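Local structure of putative NADPH:quinone oxidoreductase (Ralstonia eutropha, 3IUP) at residues N156-V164 with N183-C192; G116-G124 with A145-V155. The protein binds NADPH and is probably a quinone oxidoreductase of the medium-chain dehydrogenase/reductase type that uses NADPH to reduce quinones. One frame throughout, in Å; residues are numbered along the deposited sequence.

Overall arrangement
Contact 2 comes first along the chain and contact 1 follows it. Their centres lie about 17 Å apart. Contact 2 sets segment 145-155 against strand 118-121 of the mixed sheet in the GroES-like part of the chain. Val155, the last residue of that segment, begins helix 155-169, and contact 1 packs this helix on helix 183-195, next to the parallel six-stranded sheet of the nucleotide-binding fold. The two contacts also touch at Pro157 CD and Ser152 O. Both reach the same NADPH: contact 2 at the nicotinamide ring, contact 1 at the ring and the diphosphate. Together they trace the link between the two parts of the fold beside the cofactor.

Contact 1. Residues N156-V164 with N183-C192; sequences NPLTALGMV and NLGQMLNQIC. With NDP (NADPH dihydro-nicotinamide-adenine-dinucleotide phosphate), chain C.
The NADPH diphosphate site lies at one end of this helix pair, where Asn156 and Leu184 meet. Asn156 OD1 lies 3.6 Å from Leu184 CD1. Asn156 ND2 bonds NADPH O2N at 3.1 Å, with a nearly straight angle of 168°. A water accepts from ND2 of both Asn156 and Asn183, and Asn183 ND2 also bonds His341 O. The first turn of helix 183-195 offers two backbone donors: Asn183 N to O1A, and Leu184 N to O1N at 2.8 Å. The helix N-terminus would probably favour the negative charge of the diphosphate.

Leu184 is a knob in a hole made by Asn156, Thr159, Ala160 and selenomethionine Met163. Its CG is anti to the backbone N (chi1 -171°), which sends CD1 to Thr159 CG2 and CD2 to Ala160 CB and the methyl of Met163. Thr159 OG1 lies 3.0 Å from C4N of the nicotinamide and is hydrogen-bonded to Val155 O. Ala160 CB meets Ile191 CD1 at 3.6 Å. Leu161 CD2 touches the same methyl, the two side chains crossing at about a right angle. SE of selenomethionine Met187 lies 3.8 Å from Asn156 CB. Farther along, Leu188 CD2 meets Met163 SE, and Leu188 CD1 meets Val164 CG2.

The axes of 156-164 and 183-192 approach to 9.1 Å and cross at -49°. Diphosphate binding at a helix N-terminus is typical of the Rossmann fold.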
# COMPACT_ATOMS: atom_id res chain seq x y z
N ASN A 156 11.24 -13.95 15.48
CA ASN A 156 10.01 -14.68 15.08
C ASN A 156 8.86 -14.60 16.08
O ASN A 156 7.70 -14.28 15.67
CB ASN A 156 10.31 -16.10 14.56
CG ASN A 156 10.99 -16.08 13.20
OD1 ASN A 156 11.06 -15.04 12.52
ND2 ASN A 156 11.54 -17.25 12.79
N PRO A 157 9.12 -14.82 17.38
CA PRO A 157 8.00 -14.76 18.30
C PRO A 157 7.31 -13.39 18.37
O PRO A 157 6.08 -13.31 18.43
CB PRO A 157 8.63 -15.17 19.64
CG PRO A 157 9.74 -16.07 19.27
CD PRO A 157 10.31 -15.46 17.98
N LEU A 158 8.09 -12.31 18.40
CA LEU A 158 7.49 -11.00 18.56
C LEU A 158 6.85 -10.57 17.26
O LEU A 158 5.89 -9.82 17.30
CB LEU A 158 8.47 -9.94 19.03
CG LEU A 158 8.97 -10.19 20.44
CD1 LEU A 158 10.10 -9.18 20.80
CD2 LEU A 158 7.84 -10.22 21.53
N THR A 159 7.37 -11.01 16.12
CA THR A 159 6.74 -10.69 14.86
C THR A 159 5.41 -11.40 14.78
O THR A 159 4.42 -10.80 14.36
CB THR A 159 7.65 -11.03 13.68
OG1 THR A 159 8.85 -10.24 13.78
CG2 THR A 159 7.00 -10.75 12.33
N ALA A 160 5.36 -12.67 15.18
CA ALA A 160 4.10 -13.42 15.13
C ALA A 160 3.08 -12.75 16.04
O ALA A 160 1.94 -12.52 15.64
CB ALA A 160 4.29 -14.87 15.49
N LEU A 161 3.49 -12.43 17.26
CA LEU A 161 2.59 -11.70 18.14
C LEU A 161 2.25 -10.33 17.57
O LEU A 161 1.10 -9.86 17.72
CB LEU A 161 3.22 -11.56 19.53
CG LEU A 161 3.28 -12.87 20.30
CD1 LEU A 161 4.22 -12.69 21.49
CD2 LEU A 161 1.87 -13.33 20.74
N GLY A 162 3.19 -9.68 16.94
CA GLY A 162 2.94 -8.39 16.35
C GLY A 162 1.95 -8.37 15.21
O GLY A 162 1.27 -7.38 14.99
N MSE A 163 1.89 -9.47 14.47
CA MSE A 163 0.84 -9.62 13.43
C MSE A 163 -0.54 -9.60 14.07
O MSE A 163 -1.43 -8.92 13.59
CB MSE A 163 1.04 -10.92 12.65
CG MSE A 163 2.26 -10.87 11.90
SE MSE A 163 2.47 -12.62 10.99
CE MSE A 163 3.94 -12.14 10.04
N VAL A 164 -0.71 -10.37 15.14
CA VAL A 164 -1.98 -10.37 15.86
C VAL A 164 -2.28 -9.01 16.51
O VAL A 164 -3.41 -8.48 16.40
CB VAL A 164 -2.04 -11.50 16.87
CG1 VAL A 164 -3.34 -11.40 17.70
CG2 VAL A 164 -1.93 -12.85 16.13
N ASN A 183 9.20 -21.27 9.99
CA ASN A 183 9.23 -21.28 11.43
C ASN A 183 8.24 -20.28 12.06
O ASN A 183 7.47 -20.63 12.97
CB ASN A 183 10.64 -21.05 11.99
CG ASN A 183 11.52 -22.31 11.98
OD1 ASN A 183 11.29 -23.23 11.23
ND2 ASN A 183 12.54 -22.33 12.84
N LEU A 184 8.26 -19.05 11.58
CA LEU A 184 7.37 -18.03 12.13
C LEU A 184 5.89 -18.39 11.93
O LEU A 184 5.06 -18.25 12.83
CB LEU A 184 7.67 -16.66 11.46
CG LEU A 184 6.99 -15.42 12.05
CD1 LEU A 184 7.67 -14.18 11.55
CD2 LEU A 184 5.51 -15.41 11.69
N GLY A 185 5.58 -18.91 10.76
CA GLY A 185 4.24 -19.35 10.44
C GLY A 185 3.73 -20.45 11.33
O GLY A 185 2.54 -20.47 11.71
N GLN A 186 4.60 -21.39 11.65
CA GLN A 186 4.23 -22.44 12.56
C GLN A 186 3.88 -21.86 13.95
O GLN A 186 2.94 -22.31 14.56
CB GLN A 186 5.30 -23.52 12.65
CG GLN A 186 5.49 -24.25 11.35
CD GLN A 186 6.65 -25.22 11.34
OE1 GLN A 186 6.72 -26.06 12.20
NE2 GLN A 186 7.57 -25.10 10.34
N MSE A 187 4.62 -20.83 14.38
CA MSE A 187 4.33 -20.18 15.64
C MSE A 187 3.04 -19.45 15.56
O MSE A 187 2.26 -19.52 16.48
CB MSE A 187 5.44 -19.17 16.06
CG MSE A 187 6.73 -19.76 16.21
SE MSE A 187 7.95 -18.28 16.62
CE MSE A 187 9.54 -19.40 16.70
N LEU A 188 2.82 -18.72 14.46
CA LEU A 188 1.59 -17.94 14.34
C LEU A 188 0.36 -18.84 14.39
O LEU A 188 -0.63 -18.55 15.05
CB LEU A 188 1.63 -17.11 13.06
CG LEU A 188 0.31 -16.36 12.83
CD1 LEU A 188 0.10 -15.26 13.94
CD2 LEU A 188 0.35 -15.76 11.39
N ASN A 189 0.45 -19.98 13.71
CA ASN A 189 -0.66 -20.92 13.75
C ASN A 189 -0.92 -21.41 15.18
O ASN A 189 -2.05 -21.49 15.60
CB ASN A 189 -0.39 -22.08 12.83
CG ASN A 189 -1.51 -23.08 12.84
OD1 ASN A 189 -2.64 -22.75 12.47
ND2 ASN A 189 -1.21 -24.31 13.24
N GLN A 190 0.13 -21.69 15.96
CA GLN A 190 -0.08 -22.08 17.36
C GLN A 190 -0.71 -20.97 18.23
O GLN A 190 -1.54 -21.24 19.10
CB GLN A 190 1.21 -22.60 18.00
CG GLN A 190 1.76 -23.95 17.40
CD GLN A 190 0.68 -25.02 17.34
OE1 GLN A 190 -0.00 -25.24 18.33
NE2 GLN A 190 0.47 -25.62 16.18
N ILE A 191 -0.28 -19.73 18.01
CA ILE A 191 -0.87 -18.58 18.72
C ILE A 191 -2.36 -18.52 18.43
O ILE A 191 -3.18 -18.39 19.32
CB ILE A 191 -0.19 -17.25 18.28
CG1 ILE A 191 1.22 -17.14 18.79
CG2 ILE A 191 -1.00 -16.03 18.74
CD1 ILE A 191 2.02 -16.06 18.03
N CYS A 192 -2.71 -18.58 17.15
CA CYS A 192 -4.09 -18.45 16.77
C CYS A 192 -4.96 -19.61 17.26
O CYS A 192 -6.11 -19.39 17.65
CB CYS A 192 -4.19 -18.28 15.26
SG CYS A 192 -3.50 -16.71 14.64
PA NDP C . 12.02 -20.00 7.56
O1A NDP C . 11.72 -20.82 8.73
O2A NDP C . 13.37 -20.07 6.97
O5B NDP C . 10.90 -20.47 6.44
C5B NDP C . 10.90 -19.75 5.20
C4B NDP C . 9.71 -20.18 4.40
O4B NDP C . 9.75 -19.41 3.23
C3B NDP C . 9.73 -21.66 4.01
O3B NDP C . 8.52 -22.35 4.24
C2B NDP C . 9.98 -21.63 2.49
O2B NDP C . 9.32 -22.66 1.76
C1B NDP C . 9.40 -20.27 2.13
N9A NDP C . 9.99 -19.68 0.92
C8A NDP C . 11.34 -19.53 0.69
N7A NDP C . 11.51 -18.88 -0.48
C5A NDP C . 10.26 -18.59 -1.00
C6A NDP C . 9.81 -17.94 -2.17
N6A NDP C . 10.63 -17.50 -3.14
N1A NDP C . 8.45 -17.81 -2.38
C2A NDP C . 7.55 -18.31 -1.50
N3A NDP C . 7.99 -18.94 -0.36
C4A NDP C . 9.32 -19.08 -0.11
O3 NDP C . 11.75 -18.42 7.75
PN NDP C . 11.42 -17.68 9.08
O1N NDP C . 10.30 -18.23 9.80
O2N NDP C . 12.66 -17.43 9.90
O5D NDP C . 10.96 -16.24 8.48
C5D NDP C . 9.70 -16.13 7.81
C4D NDP C . 9.61 -14.78 7.10
O4D NDP C . 9.34 -13.80 8.12
C3D NDP C . 10.87 -14.33 6.33
O3D NDP C . 10.53 -13.67 5.13
C2D NDP C . 11.47 -13.33 7.30
O2D NDP C . 12.35 -12.37 6.72
C1D NDP C . 10.19 -12.69 7.83
N1N NDP C . 10.39 -11.87 9.05
C2N NDP C . 10.21 -10.54 8.91
C3N NDP C . 10.39 -9.68 9.97
C7N NDP C . 10.05 -8.21 9.83
O7N NDP C . 10.38 -7.40 10.91
N7N NDP C . 9.49 -7.66 8.74
C4N NDP C . 10.51 -10.23 11.34
C5N NDP C . 10.68 -11.72 11.39
C6N NDP C . 10.61 -12.49 10.23
P2B NDP C . 10.12 -23.57 0.65
O1X NDP C . 10.56 -24.86 1.37
O2X NDP C . 11.33 -22.85 0.06
O3X NDP C . 9.06 -23.84 -0.43
O HOH W 1 12.56 -19.64 14.45

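Contact 2. Residues G116-G124 with A145-V155; sequences GKTVAAIGG and ATPADGASSFV. With NDP (NADPH dihydro-nicotinamide-adenine-dinucleotide phosphate), chain C.
Strand 118-121 and the loop that follows it run beside segment 145-155, and the two advance in the same general direction. Thr118 faces Pro147, Ala120 faces Gly150 and Ile122 faces Phe154. The strand bonds its backbone to Gly100 and Leu139 on neighbouring strands. Segment 145-155 makes a short, weakly bonded helical turn at about 147-150, then a type I turn from Gly150 to Ser153. Thr146 and Asp149 form a capping box at the start of the helical turn. Asp149 N donates to Thr146 OG1, and Thr146 N donates to Asp149 OD2 at 3.0 Å from above the carboxylate plane.

Thr118 CG2 meets the ring of Pro147 at CG, 3.9 Å away, and also nears Ala145 O. Ala120 CB lies 3.5 Å from Gly150 O. Ser153 OG donates to this same oxygen at 2.8 Å, tilted 34° from the carbonyl plane.

Phe154 gives up the most surface to the other segment. Ile122 CG2 sits over the face of its ring, 4.1 Å from the centroid and 22° off the normal, a CH-pi contact. Ile122 N lies over the same face, toward the rim, while Ala120 C meets the ring edge. Ile122 CG1 is anti to the backbone N (chi1 -173°), which carries CD1 past the ring to Val155 CG2 at 3.5 Å. The other branch, Val155 CG1, touches NADPH C5N at 3.3 Å. Glu97 OE1 accepts from the backbone N of both Phe154 and Val155.

Across the two segments the contact is mainly apolar, with a few backbone polar atoms touching methyls or the ring. The polar bonds stay within segment 145-155 or go to other residues. This chemistry is consistent with a hold by shape and dispersion, with Val155 carrying the packing on to the nicotinamide.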
# COMPACT_ATOMS: atom_id res chain seq x y z
N GLY A 116 25.81 -15.21 35.67
CA GLY A 116 25.62 -16.64 35.59
C GLY A 116 24.33 -17.10 34.97
O GLY A 116 24.16 -18.30 34.76
N LYS A 117 23.45 -16.17 34.61
CA LYS A 117 22.18 -16.51 34.00
C LYS A 117 22.32 -16.80 32.51
O LYS A 117 23.20 -16.31 31.83
CB LYS A 117 21.19 -15.39 34.23
CG LYS A 117 20.95 -15.07 35.73
CD LYS A 117 19.60 -15.43 36.17
CE LYS A 117 19.35 -14.98 37.60
NZ LYS A 117 20.13 -15.82 38.52
N THR A 118 21.39 -17.63 32.05
CA THR A 118 21.17 -17.86 30.64
C THR A 118 20.18 -16.83 30.16
O THR A 118 19.04 -16.73 30.67
CB THR A 118 20.68 -19.31 30.39
OG1 THR A 118 21.70 -20.19 30.84
CG2 THR A 118 20.46 -19.55 28.87
N VAL A 119 20.63 -16.06 29.17
CA VAL A 119 19.90 -14.93 28.62
C VAL A 119 19.82 -14.98 27.10
O VAL A 119 20.63 -15.62 26.46
CB VAL A 119 20.55 -13.58 29.05
CG1 VAL A 119 20.57 -13.47 30.60
CG2 VAL A 119 21.94 -13.36 28.43
N ALA A 120 18.83 -14.27 26.56
CA ALA A 120 18.73 -13.95 25.13
C ALA A 120 18.83 -12.45 24.97
O ALA A 120 18.43 -11.68 25.86
CB ALA A 120 17.39 -14.48 24.53
N ALA A 121 19.34 -12.01 23.84
CA ALA A 121 19.40 -10.57 23.51
C ALA A 121 19.23 -10.37 22.04
O ALA A 121 19.64 -11.24 21.26
CB ALA A 121 20.73 -9.97 23.95
N ILE A 122 18.66 -9.22 21.63
CA ILE A 122 18.63 -8.86 20.22
C ILE A 122 19.60 -7.70 20.00
O ILE A 122 19.27 -6.64 19.57
CB ILE A 122 17.18 -8.64 19.60
CG1 ILE A 122 17.24 -8.44 18.08
CG2 ILE A 122 16.47 -7.50 20.22
CD1 ILE A 122 15.91 -8.64 17.35
N GLY A 123 20.84 -7.96 20.28
CA GLY A 123 21.84 -6.90 20.38
C GLY A 123 22.50 -6.57 19.06
O GLY A 123 23.22 -5.58 18.97
N GLY A 124 22.31 -7.41 18.04
CA GLY A 124 23.17 -7.32 16.87
C GLY A 124 24.54 -7.91 17.20
O GLY A 124 24.92 -8.10 18.39
N ALA A 145 15.66 -23.80 30.31
CA ALA A 145 15.87 -23.38 28.92
C ALA A 145 17.38 -23.31 28.62
O ALA A 145 18.11 -22.65 29.32
CB ALA A 145 15.22 -22.04 28.66
N THR A 146 17.85 -24.05 27.62
CA THR A 146 19.24 -23.96 27.15
C THR A 146 19.37 -22.70 26.28
O THR A 146 18.36 -22.18 25.80
CB THR A 146 19.59 -25.16 26.27
OG1 THR A 146 18.67 -25.21 25.17
CG2 THR A 146 19.50 -26.47 27.07
N PRO A 147 20.60 -22.23 25.98
CA PRO A 147 20.70 -21.18 24.96
C PRO A 147 19.98 -21.53 23.65
O PRO A 147 19.28 -20.67 23.10
CB PRO A 147 22.22 -21.06 24.76
CG PRO A 147 22.71 -21.27 26.19
CD PRO A 147 21.90 -22.46 26.66
N ALA A 148 20.12 -22.76 23.17
CA ALA A 148 19.36 -23.19 21.98
C ALA A 148 17.87 -22.94 22.10
O ALA A 148 17.23 -22.40 21.17
CB ALA A 148 19.61 -24.63 21.65
N ASP A 149 17.29 -23.29 23.25
CA ASP A 149 15.87 -23.07 23.50
C ASP A 149 15.46 -21.60 23.40
O ASP A 149 14.33 -21.31 23.05
CB ASP A 149 15.44 -23.62 24.90
CG ASP A 149 15.53 -25.14 25.00
OD1 ASP A 149 15.38 -25.83 23.96
OD2 ASP A 149 15.77 -25.66 26.12
N GLY A 150 16.36 -20.68 23.71
CA GLY A 150 16.08 -19.25 23.67
C GLY A 150 16.71 -18.45 22.57
O GLY A 150 16.62 -17.23 22.56
N ALA A 151 17.34 -19.13 21.62
CA ALA A 151 18.15 -18.47 20.60
C ALA A 151 17.34 -17.55 19.69
O ALA A 151 17.87 -16.62 19.09
CB ALA A 151 18.83 -19.54 19.77
N SER A 152 16.06 -17.91 19.55
CA SER A 152 15.16 -17.26 18.61
C SER A 152 14.02 -16.61 19.38
O SER A 152 12.88 -16.67 18.94
CB SER A 152 14.61 -18.31 17.64
OG SER A 152 15.64 -18.77 16.76
N SER A 153 14.32 -15.99 20.51
CA SER A 153 13.27 -15.46 21.40
C SER A 153 12.63 -14.18 20.88
O SER A 153 11.54 -13.80 21.34
CB SER A 153 13.86 -15.16 22.79
OG SER A 153 14.16 -16.36 23.43
N PHE A 154 13.31 -13.46 20.00
CA PHE A 154 12.84 -12.12 19.63
C PHE A 154 12.19 -12.05 18.25
O PHE A 154 11.02 -11.65 18.13
CB PHE A 154 13.96 -11.10 19.74
CG PHE A 154 14.45 -10.85 21.14
CD1 PHE A 154 13.93 -9.80 21.88
CD2 PHE A 154 15.45 -11.62 21.69
CE1 PHE A 154 14.40 -9.53 23.17
CE2 PHE A 154 15.92 -11.37 22.97
CZ PHE A 154 15.40 -10.32 23.72
N VAL A 155 12.95 -12.35 17.20
CA VAL A 155 12.58 -11.95 15.87
C VAL A 155 11.25 -12.64 15.45
O VAL A 155 10.24 -11.99 15.14
CB VAL A 155 13.72 -12.24 14.87
CG1 VAL A 155 13.33 -12.07 13.38
CG2 VAL A 155 14.97 -11.29 15.20
PA NDP C . 12.02 -20.00 7.56
O1A NDP C . 11.72 -20.82 8.73
O2A NDP C . 13.37 -20.07 6.97
O5B NDP C . 10.90 -20.47 6.44
C5B NDP C . 10.90 -19.75 5.20
C4B NDP C . 9.71 -20.18 4.40
O4B NDP C . 9.75 -19.41 3.23
C3B NDP C . 9.73 -21.66 4.01
O3B NDP C . 8.52 -22.35 4.24
C2B NDP C . 9.98 -21.63 2.49
O2B NDP C . 9.32 -22.66 1.76
C1B NDP C . 9.40 -20.27 2.13
N9A NDP C . 9.99 -19.68 0.92
C8A NDP C . 11.34 -19.53 0.69
N7A NDP C . 11.51 -18.88 -0.48
C5A NDP C . 10.26 -18.59 -1.00
C6A NDP C . 9.81 -17.94 -2.17
N6A NDP C . 10.63 -17.50 -3.14
N1A NDP C . 8.45 -17.81 -2.38
C2A NDP C . 7.55 -18.31 -1.50
N3A NDP C . 7.99 -18.94 -0.36
C4A NDP C . 9.32 -19.08 -0.11
O3 NDP C . 11.75 -18.42 7.75
PN NDP C . 11.42 -17.68 9.08
O1N NDP C . 10.30 -18.23 9.80
O2N NDP C . 12.66 -17.43 9.90
O5D NDP C . 10.96 -16.24 8.48
C5D NDP C . 9.70 -16.13 7.81
C4D NDP C . 9.61 -14.78 7.10
O4D NDP C . 9.34 -13.80 8.12
C3D NDP C . 10.87 -14.33 6.33
O3D NDP C . 10.53 -13.67 5.13
C2D NDP C . 11.47 -13.33 7.30
O2D NDP C . 12.35 -12.37 6.72
C1D NDP C . 10.19 -12.69 7.83
N1N NDP C . 10.39 -11.87 9.05
C2N NDP C . 10.21 -10.54 8.91
C3N NDP C . 10.39 -9.68 9.97
C7N NDP C . 10.05 -8.21 9.83
O7N NDP C . 10.38 -7.40 10.91
N7N NDP C . 9.49 -7.66 8.74
C4N NDP C . 10.51 -10.23 11.34
C5N NDP C . 10.68 -11.72 11.39
C6N NDP C . 10.61 -12.49 10.23
P2B NDP C . 10.12 -23.57 0.65
O1X NDP C . 10.56 -24.86 1.37
O2X NDP C . 11.33 -22.85 0.06
O3X NDP C . 9.06 -23.84 -0.43